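Local coordinates for signal transduction histidine-protein kinase/phosphatase MprB (Mycobacterium hassiacum, PDB 6BLK) that probably autophosphorylates on a histidine with ATP as sensor kinase and phosphatase of a two-component system, this chain being its ATP-binding catalytic domain, at residues Glu30-Val35 against Gly69-Gln74; Trp38-Asp43 against Leu127-Ala132; Tyr73-Gly78 against His150-Gly155. All coordinates share one frame; numbering follows the deposited sequence.

In this ATP-binding domain, probably of the Bergerat (GHKL) fold, the contacts join the mixed sheet to the ends of helices 44-60 and 118-128. The first segments of contacts 1 and 2 follow each other on strand 30-40. Contact 3 begins where contact 1 ends, sharing Tyr73 and Gln74, and sets the turn after strand 67-76 against the end of strand 147-154. The segments of contacts 1 and 2, and of 2 and 3, alternate along the chain. Centres are about 10 Å (2 and 3), about 14 Å (1 and 3) and about 18 Å (1 and 2) apart. Trp38 touches Leu72, Gln74 and Gly155, joining the three. Contacts 2 and 3 lie away from the nucleotide site.

Contact 1: Glu30-Val35 against Gly69-Gln74; sequences EFEVTV and GVRLYQ
Strands Glu30-Val35 and Gly69-Gln74 run parallel, their short axes 12° apart and 4.6 Å at closest approach, as the two outer members of a beta-alpha-beta unit whose helix is 44-60. Three backbone bonds hold the register: Val70 N to Glu32 O, Thr34 N to Val70 O and Leu72 N to Thr34 O, the last two both 2.8 Å. On the face carrying Val33, Val35, Val70 and Leu72 the packing is apolar, with Val35 CG1 4.2 Å from Leu72 CB, and helix 11-25 touches Phe31 and Val33. The other face is polar. The Arg71 chain bends at its second torsion (chi2 -84°), which lays the guanidinium back across the neighbouring strand, with Glu32 O over one of its faces. Arg71 NH2 forms a salt bridge with Glu32 OE1 at 3.3 Å, the carboxylate and guanidinium planes standing 44° apart; the same OE1 is also paired with Arg67. Farther along, the methyl CG2 of Thr34 lies against the hydroxyl end of Tyr73. The Thr34 hydroxyl takes the guanidinium at its edge: Arg71 NH1 donates to Thr34 OG1 over 2.8 Å, almost exactly in the guanidinium plane.

Contact 2: Trp38-Asp43 against Leu127-Ala132; sequences WQVIGD and LKHGGA
The imidazole of His129 is gripped at both nitrogens. Its NE2 accepts the backbone N-H of Asp43 over 3.0 Å, a fairly straight bond (163° at the hydrogen) that arrives at the ring edge, 10° out of the plane, while ND1 bonds to the carbonyl of Val125 one helical turn back. The pair of bonds fixes the rotation of the ring. Because NE2 accepts an N-H and ND1, facing a carbonyl oxygen, must be the donor, they are consistent with a neutral imidazole protonated on ND1. CG stands anti to its own carbonyl carbon (chi1 -73°), and from there the ring reaches across to the Ile41-Asp43 corner. Ile41 O lies near the ring plane, 3.7 Å from His129 CD2, and Val40 CG1 meets the same carbon obliquely at 4.0 Å. Gly42 passes close beside the ring, its CA 3.5 Å from His129 NE2; in its conformation a CB would be pressed against the preceding carbonyl oxygen and would run into the imidazole.

Next to the histidine, the extended side chain of the exposed Lys128 brings NZ to 3.5 Å from Asp43 OD2, a salt bridge whose hydrogen bond is weak. The other carboxylate oxygen, OD1, is taken by Ser45 OG and Gly46 N, capping the start of helix 44-60 while OD2 faces Lys128 NZ. A water joins the two backbones by donating to both Ile41 O and His129 O, the latter at 2.9 Å.

The contact therefore joins two helix ends through one corner of the chain: an Asp N-cap begins helix 44-60, and a Schellman motif with Gly130 as its C-prime residue closes helix 118-128.

Contact 3: Tyr73-Gly78 against His150-Gly155; sequences YQIDPG and HIVLPG
The ends of the two segments converge, the runs Ile75-Gly78 and Val152-Gly155 lying 41° apart, and the CA atoms of Gly78 and Gly155 come within 5.4 Å of each other. Here Gly155 N donates to Gly78 O over 2.9 Å, from well above the carbonyl plane (42° out of it). Gly78 O also receives a CA-H contact from Pro154 CA at 3.2 Å, and the proline ring lies beside it through CB.

Earlier along both strands, the contact is apolar and slight. Ile75 CD1 meets Val152 CG1 at 4.1 Å, the two side chains crossing at about a right angle. The isoleucine places CG1 between its backbone N and carbonyl carbon (chi1 62°), and the extended second torsion carries CD1 to the valine.

Two side chains fix the turn that carries Gly78. Asp76 OD1 accepts from Gly78 N at 2.8 Å, closing an Asx turn, and also pairs with His79 ND1. Gln74 NE2 donates to Asp76 O over 2.8 Å, in its own amide plane but from above the carbonyl plane.

Ile75 and Asp76 together face His79 in a classic beta bulge, where strand 67-76 turns into its antiparallel neighbour 79-85. That second strand lies between 67-76 and 147-154 in the sheet, touching both Ile75 and Val152 through Glu81, while strand 132-137 flanks 147-154 on its other side.

Contact 1: Glu30-Val35 against Gly69-Gln74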
loop_
_atom_site.group_PDB
_atom_site.type_symbol
_atom_site.label_atom_id
_atom_site.label_comp_id
_atom_site.label_asym_id
_atom_site.label_seq_id
_atom_site.Cartn_x
_atom_site.Cartn_y
_atom_site.Cartn_z
ATOM N N GLU A 30 -12.042 -7.808 6.742
ATOM C CA GLU A 30 -11.479 -9.127 6.499
ATOM C C GLU A 30 -10.214 -8.903 5.687
ATOM O O GLU A 30 -10.281 -8.702 4.474
ATOM C CB GLU A 30 -12.476 -10.021 5.772
ATOM C CG GLU A 30 -11.863 -11.317 5.243
ATOM C CD GLU A 30 -11.107 -12.112 6.308
ATOM O OE1 GLU A 30 -11.549 -12.116 7.481
ATOM O OE2 GLU A 30 -10.069 -12.734 5.967
ATOM N N PHE A 31 -9.066 -8.896 6.359
ATOM C CA PHE A 31 -7.782 -8.772 5.666
ATOM C C PHE A 31 -7.408 -10.119 5.061
ATOM O O PHE A 31 -7.288 -11.118 5.777
ATOM C CB PHE A 31 -6.687 -8.292 6.612
ATOM C CG PHE A 31 -6.807 -6.845 6.997
ATOM C CD1 PHE A 31 -6.337 -5.848 6.159
ATOM C CD2 PHE A 31 -7.374 -6.481 8.209
ATOM C CE1 PHE A 31 -6.432 -4.520 6.516
ATOM C CE2 PHE A 31 -7.473 -5.152 8.571
ATOM C CZ PHE A 31 -6.999 -4.168 7.720
ATOM N N GLU A 32 -7.252 -10.155 3.742
ATOM C CA GLU A 32 -6.922 -11.370 3.021
ATOM C C GLU A 32 -5.469 -11.257 2.597
ATOM O O GLU A 32 -5.149 -10.509 1.665
ATOM C CB GLU A 32 -7.839 -11.553 1.814
ATOM C CG GLU A 32 -9.310 -11.678 2.204
ATOM C CD GLU A 32 -10.243 -11.743 1.013
ATOM O OE1 GLU A 32 -10.011 -11.013 0.026
ATOM O OE2 GLU A 32 -11.219 -12.527 1.070
ATOM N N VAL A 33 -4.593 -11.991 3.279
ATOM C CA VAL A 33 -3.156 -11.772 3.196
ATOM C C VAL A 33 -2.525 -12.959 2.495
ATOM O O VAL A 33 -2.754 -14.112 2.873
ATOM C CB VAL A 33 -2.537 -11.538 4.586
ATOM C CG1 VAL A 33 -1.076 -11.175 4.482
ATOM C CG2 VAL A 33 -3.266 -10.456 5.287
ATOM N N THR A 34 -1.789 -12.674 1.425
ATOM C CA THR A 34 -1.052 -13.692 0.679
ATOM C C THR A 34 0.325 -13.103 0.365
ATOM O O THR A 34 0.456 -12.320 -0.575
ATOM C CB THR A 34 -1.773 -14.083 -0.603
ATOM O OG1 THR A 34 -3.153 -14.361 -0.313
ATOM C CG2 THR A 34 -1.136 -15.306 -1.219
ATOM N N VAL A 35 1.346 -13.485 1.130
ATOM C CA VAL A 35 2.661 -12.835 1.045
ATOM C C VAL A 35 3.716 -13.899 0.773
ATOM O O VAL A 35 3.989 -14.756 1.624
ATOM C CB VAL A 35 2.974 -12.037 2.320
ATOM C CG1 VAL A 35 4.338 -11.437 2.321
ATOM C CG2 VAL A 35 1.963 -10.914 2.453
ATOM N N GLY A 69 -7.355 -6.767 0.477
ATOM C CA GLY A 69 -6.431 -7.762 -0.016
ATOM C C GLY A 69 -5.014 -7.213 0.092
ATOM O O GLY A 69 -4.774 -6.058 -0.203
ATOM N N VAL A 70 -4.114 -8.068 0.559
ATOM C CA VAL A 70 -2.716 -7.717 0.759
ATOM C C VAL A 70 -1.924 -8.850 0.128
ATOM O O VAL A 70 -1.802 -9.934 0.710
ATOM C CB VAL A 70 -2.340 -7.554 2.233
ATOM C CG1 VAL A 70 -0.911 -7.133 2.360
ATOM C CG2 VAL A 70 -3.299 -6.591 2.952
ATOM N N ARG A 71 -1.410 -8.625 -1.068
ATOM C CA ARG A 71 -0.830 -9.702 -1.853
ATOM C C ARG A 71 0.562 -9.298 -2.286
ATOM O O ARG A 71 0.776 -8.188 -2.755
ATOM C CB ARG A 71 -1.671 -10.048 -3.092
ATOM C CG ARG A 71 -3.201 -10.009 -2.916
ATOM C CD ARG A 71 -3.808 -11.249 -2.344
ATOM N NE ARG A 71 -5.267 -11.152 -2.310
ATOM C CZ ARG A 71 -6.051 -11.993 -1.644
ATOM N NH1 ARG A 71 -5.518 -12.999 -0.958
ATOM N NH2 ARG A 71 -7.364 -11.836 -1.675
ATOM N N LEU A 72 1.508 -10.199 -2.114
ATOM C CA LEU A 72 2.873 -9.942 -2.544
ATOM C C LEU A 72 3.335 -11.184 -3.286
ATOM O O LEU A 72 3.405 -12.274 -2.706
ATOM C CB LEU A 72 3.800 -9.588 -1.364
ATOM C CG LEU A 72 5.203 -9.094 -1.710
ATOM C CD1 LEU A 72 5.796 -8.389 -0.501
ATOM C CD2 LEU A 72 6.049 -10.263 -2.086
ATOM N N TYR A 73 3.639 -11.018 -4.567
ATOM C CA TYR A 73 4.090 -12.106 -5.413
ATOM C C TYR A 73 5.329 -11.667 -6.161
ATOM O O TYR A 73 5.428 -10.514 -6.570
ATOM C CB TYR A 73 3.020 -12.496 -6.417
ATOM C CG TYR A 73 1.872 -13.273 -5.851
ATOM C CD1 TYR A 73 2.014 -14.619 -5.537
ATOM C CD2 TYR A 73 0.642 -12.677 -5.651
ATOM C CE1 TYR A 73 0.941 -15.347 -5.029
ATOM C CE2 TYR A 73 -0.403 -13.376 -5.152
ATOM C CZ TYR A 73 -0.259 -14.702 -4.835
ATOM O OH TYR A 73 -1.379 -15.365 -4.340
ATOM N N GLN A 74 6.245 -12.606 -6.371
ATOM C CA GLN A 74 7.388 -12.374 -7.253
ATOM C C GLN A 74 6.914 -12.269 -8.703
ATOM O O GLN A 74 6.090 -13.058 -9.150
ATOM C CB GLN A 74 8.379 -13.533 -7.129
ATOM C CG GLN A 74 9.654 -13.350 -7.962
ATOM C CD GLN A 74 10.738 -14.345 -7.632
ATOM O OE1 GLN A 74 10.534 -15.289 -6.880
ATOM N NE2 GLN A 74 11.925 -14.130 -8.209
#

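Contact 2: Trp38-Asp43 against Leu127-Ala132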
loop_
_atom_site.group_PDB
_atom_site.type_symbol
_atom_site.label_atom_id
_atom_site.label_comp_id
_atom_site.label_asym_id
_atom_site.label_seq_id
_atom_site.Cartn_x
_atom_site.Cartn_y
_atom_site.Cartn_z
ATOM N N TRP A 38 9.933 -12.490 0.731
ATOM C CA TRP A 38 10.668 -11.528 -0.097
ATOM C C TRP A 38 11.556 -10.646 0.770
ATOM O O TRP A 38 11.090 -10.004 1.703
ATOM C CB TRP A 38 9.710 -10.666 -0.907
ATOM C CG TRP A 38 10.336 -9.933 -2.021
ATOM C CD1 TRP A 38 10.572 -8.579 -2.132
ATOM C CD2 TRP A 38 10.794 -10.526 -3.228
ATOM N NE1 TRP A 38 11.191 -8.316 -3.341
ATOM C CE2 TRP A 38 11.344 -9.496 -4.025
ATOM C CE3 TRP A 38 10.821 -11.833 -3.701
ATOM C CZ2 TRP A 38 11.880 -9.740 -5.272
ATOM C CZ3 TRP A 38 11.355 -12.082 -4.932
ATOM C CH2 TRP A 38 11.881 -11.029 -5.717
ATOM N N GLN A 39 12.821 -10.534 0.397
ATOM C CA GLN A 39 13.790 -9.725 1.129
ATOM C C GLN A 39 14.172 -8.524 0.272
ATOM O O GLN A 39 14.493 -8.677 -0.904
ATOM C CB GLN A 39 15.050 -10.525 1.480
ATOM C CG GLN A 39 16.120 -9.688 2.171
ATOM C CD GLN A 39 17.464 -10.376 2.242
ATOM O OE1 GLN A 39 18.276 -10.286 1.324
ATOM N NE2 GLN A 39 17.697 -11.077 3.329
ATOM N N VAL A 40 14.070 -7.338 0.856
ATOM C CA VAL A 40 14.444 -6.086 0.215
ATOM C C VAL A 40 15.617 -5.519 0.996
ATOM O O VAL A 40 15.670 -5.656 2.220
ATOM C CB VAL A 40 13.262 -5.095 0.202
ATOM C CG1 VAL A 40 13.713 -3.721 -0.319
ATOM C CG2 VAL A 40 12.080 -5.654 -0.636
ATOM N N ILE A 41 16.575 -4.907 0.298
ATOM C CA ILE A 41 17.681 -4.224 0.962
ATOM C C ILE A 41 17.256 -2.778 1.144
ATOM O O ILE A 41 16.942 -2.087 0.169
ATOM C CB ILE A 41 18.989 -4.324 0.155
ATOM C CG1 ILE A 41 19.335 -5.783 -0.201
ATOM C CG2 ILE A 41 20.136 -3.658 0.942
ATOM C CD1 ILE A 41 19.561 -6.673 0.974
ATOM N N GLY A 42 17.203 -2.334 2.379
ATOM C CA GLY A 42 16.859 -0.962 2.662
ATOM C C GLY A 42 16.551 -0.704 4.117
ATOM O O GLY A 42 17.220 -1.209 5.032
ATOM N N ASP A 43 15.467 0.049 4.331
ATOM C CA ASP A 43 15.164 0.705 5.593
ATOM C C ASP A 43 13.837 0.141 6.081
ATOM O O ASP A 43 12.778 0.521 5.560
ATOM C CB ASP A 43 15.093 2.200 5.370
ATOM C CG ASP A 43 14.761 2.974 6.618
ATOM O OD1 ASP A 43 14.317 2.366 7.616
ATOM O OD2 ASP A 43 14.941 4.211 6.581
ATOM N N LEU A 127 10.463 4.982 -4.098
ATOM C CA LEU A 127 11.537 5.404 -5.005
ATOM C C LEU A 127 12.913 5.267 -4.358
ATOM O O LEU A 127 13.889 4.921 -5.045
ATOM C CB LEU A 127 11.305 6.833 -5.487
ATOM C CG LEU A 127 10.084 7.030 -6.379
ATOM C CD1 LEU A 127 9.960 8.501 -6.752
ATOM C CD2 LEU A 127 10.134 6.210 -7.620
ATOM N N LYS A 128 13.042 5.596 -3.076
ATOM C CA LYS A 128 14.345 5.482 -2.433
ATOM C C LYS A 128 14.840 4.038 -2.407
ATOM O O LYS A 128 16.056 3.815 -2.383
ATOM C CB LYS A 128 14.293 6.087 -1.033
ATOM C CG LYS A 128 14.053 5.130 0.108
ATOM C CD LYS A 128 13.849 5.875 1.443
ATOM C CE LYS A 128 13.405 4.915 2.549
ATOM N NZ LYS A 128 13.207 5.521 3.880
ATOM N N HIS A 129 13.933 3.065 -2.490
ATOM C CA HIS A 129 14.256 1.643 -2.562
ATOM C C HIS A 129 14.310 1.085 -3.987
ATOM O O HIS A 129 14.337 -0.139 -4.163
ATOM C CB HIS A 129 13.234 0.849 -1.740
ATOM C CG HIS A 129 13.411 0.992 -0.269
ATOM N ND1 HIS A 129 12.917 2.061 0.445
ATOM C CD2 HIS A 129 14.034 0.198 0.631
ATOM C CE1 HIS A 129 13.231 1.918 1.723
ATOM N NE2 HIS A 129 13.933 0.808 1.855
ATOM N N GLY A 130 14.308 1.937 -4.994
ATOM C CA GLY A 130 14.354 1.530 -6.360
ATOM C C GLY A 130 13.118 0.894 -6.895
ATOM O O GLY A 130 13.193 0.187 -7.899
ATOM N N GLY A 131 11.957 1.167 -6.295
ATOM C CA GLY A 131 10.722 0.574 -6.728
ATOM C C GLY A 131 9.923 1.485 -7.642
ATOM O O GLY A 131 10.392 2.521 -8.129
ATOM N N ALA A 132 8.693 1.059 -7.890
ATOM C CA ALA A 132 7.751 1.763 -8.728
ATOM C C ALA A 132 6.357 1.538 -8.169
ATOM O O ALA A 132 6.092 0.561 -7.471
ATOM C CB ALA A 132 7.809 1.295 -10.195
HETATM O O HOH W 1 16.085 -2.068 -2.967
#

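Contact 3: Tyr73-Gly78 against His150-Gly155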
loop_
_atom_site.group_PDB
_atom_site.type_symbol
_atom_site.label_atom_id
_atom_site.label_comp_id
_atom_site.label_asym_id
_atom_site.label_seq_id
_atom_site.Cartn_x
_atom_site.Cartn_y
_atom_site.Cartn_z
ATOM N N TYR A 73 3.639 -11.018 -4.567
ATOM C CA TYR A 73 4.090 -12.106 -5.413
ATOM C C TYR A 73 5.329 -11.667 -6.161
ATOM O O TYR A 73 5.428 -10.514 -6.570
ATOM C CB TYR A 73 3.020 -12.496 -6.417
ATOM C CG TYR A 73 1.872 -13.273 -5.851
ATOM C CD1 TYR A 73 2.014 -14.619 -5.537
ATOM C CD2 TYR A 73 0.642 -12.677 -5.651
ATOM C CE1 TYR A 73 0.941 -15.347 -5.029
ATOM C CE2 TYR A 73 -0.403 -13.376 -5.152
ATOM C CZ TYR A 73 -0.259 -14.702 -4.835
ATOM O OH TYR A 73 -1.379 -15.365 -4.340
ATOM N N GLN A 74 6.245 -12.606 -6.371
ATOM C CA GLN A 74 7.388 -12.374 -7.253
ATOM C C GLN A 74 6.914 -12.269 -8.703
ATOM O O GLN A 74 6.090 -13.058 -9.150
ATOM C CB GLN A 74 8.379 -13.533 -7.129
ATOM C CG GLN A 74 9.654 -13.350 -7.962
ATOM C CD GLN A 74 10.738 -14.345 -7.632
ATOM O OE1 GLN A 74 10.534 -15.289 -6.880
ATOM N NE2 GLN A 74 11.925 -14.130 -8.209
ATOM N N ILE A 75 7.426 -11.290 -9.446
ATOM C CA ILE A 75 7.037 -11.093 -10.839
ATOM C C ILE A 75 8.192 -11.273 -11.829
ATOM O O ILE A 75 7.926 -11.416 -13.031
ATOM C CB ILE A 75 6.366 -9.712 -11.049
ATOM C CG1 ILE A 75 7.343 -8.564 -10.699
ATOM C CG2 ILE A 75 5.101 -9.619 -10.245
ATOM C CD1 ILE A 75 6.850 -7.158 -11.080
ATOM N N ASP A 76 9.464 -11.295 -11.380
ATOM C CA ASP A 76 10.646 -11.657 -12.174
ATOM C C ASP A 76 11.791 -12.033 -11.222
ATOM O O ASP A 76 11.623 -11.979 -9.991
ATOM C CB ASP A 76 11.010 -10.520 -13.151
ATOM C CG ASP A 76 11.445 -9.248 -12.471
ATOM O OD1 ASP A 76 12.398 -9.278 -11.684
ATOM O OD2 ASP A 76 10.841 -8.191 -12.754
ATOM N N PRO A 77 12.965 -12.465 -11.726
ATOM C CA PRO A 77 14.021 -12.923 -10.813
ATOM C C PRO A 77 14.446 -11.895 -9.778
ATOM O O PRO A 77 14.953 -12.284 -8.713
ATOM C CB PRO A 77 15.170 -13.281 -11.772
ATOM C CG PRO A 77 14.469 -13.616 -13.041
ATOM C CD PRO A 77 13.334 -12.663 -13.133
ATOM N N GLY A 78 14.243 -10.598 -10.026
ATOM C CA GLY A 78 14.674 -9.615 -9.056
ATOM C C GLY A 78 13.603 -8.673 -8.527
ATOM O O GLY A 78 13.941 -7.710 -7.834
ATOM N N HIS A 150 -0.409 -0.609 -6.322
ATOM C CA HIS A 150 0.548 -1.604 -6.767
ATOM C C HIS A 150 1.952 -1.051 -6.528
ATOM O O HIS A 150 2.294 0.012 -7.063
ATOM C CB HIS A 150 0.374 -1.875 -8.269
ATOM C CG HIS A 150 -0.926 -2.478 -8.685
ATOM N ND1 HIS A 150 -1.008 -3.757 -9.186
ATOM C CD2 HIS A 150 -2.184 -1.971 -8.747
ATOM C CE1 HIS A 150 -2.258 -4.026 -9.512
ATOM N NE2 HIS A 150 -2.993 -2.963 -9.248
ATOM N N ILE A 151 2.771 -1.791 -5.780
ATOM C CA ILE A 151 4.139 -1.402 -5.443
ATOM C C ILE A 151 5.086 -2.509 -5.882
ATOM O O ILE A 151 5.010 -3.650 -5.389
ATOM C CB ILE A 151 4.291 -1.136 -3.940
ATOM C CG1 ILE A 151 3.448 0.087 -3.540
ATOM C CG2 ILE A 151 5.771 -0.952 -3.566
ATOM C CD1 ILE A 151 3.352 0.333 -2.061
ATOM N N VAL A 152 6.012 -2.163 -6.761
ATOM C CA VAL A 152 7.035 -3.089 -7.203
ATOM C C VAL A 152 8.307 -2.786 -6.413
ATOM O O VAL A 152 8.744 -1.635 -6.356
ATOM C CB VAL A 152 7.240 -2.976 -8.717
ATOM C CG1 VAL A 152 8.399 -3.871 -9.161
ATOM C CG2 VAL A 152 5.977 -3.366 -9.423
ATOM N N LEU A 153 8.914 -3.828 -5.816
ATOM C CA LEU A 153 10.108 -3.703 -4.971
ATOM C C LEU A 153 11.185 -4.643 -5.497
ATOM O O LEU A 153 10.938 -5.850 -5.652
ATOM C CB LEU A 153 9.848 -4.037 -3.505
ATOM C CG LEU A 153 8.965 -3.012 -2.778
ATOM C CD1 LEU A 153 8.675 -3.559 -1.395
ATOM C CD2 LEU A 153 9.645 -1.637 -2.733
ATOM N N PRO A 154 12.388 -4.160 -5.752
ATOM C CA PRO A 154 13.482 -5.084 -6.041
ATOM C C PRO A 154 13.849 -5.877 -4.799
ATOM O O PRO A 154 13.700 -5.427 -3.659
ATOM C CB PRO A 154 14.625 -4.166 -6.485
ATOM C CG PRO A 154 14.337 -2.884 -5.855
ATOM C CD PRO A 154 12.830 -2.763 -5.733
ATOM N N GLY A 155 14.315 -7.093 -5.025
ATOM C CA GLY A 155 14.787 -7.883 -3.901
ATOM C C GLY A 155 15.053 -9.310 -4.319
ATOM O O GLY A 155 15.296 -9.591 -5.493
#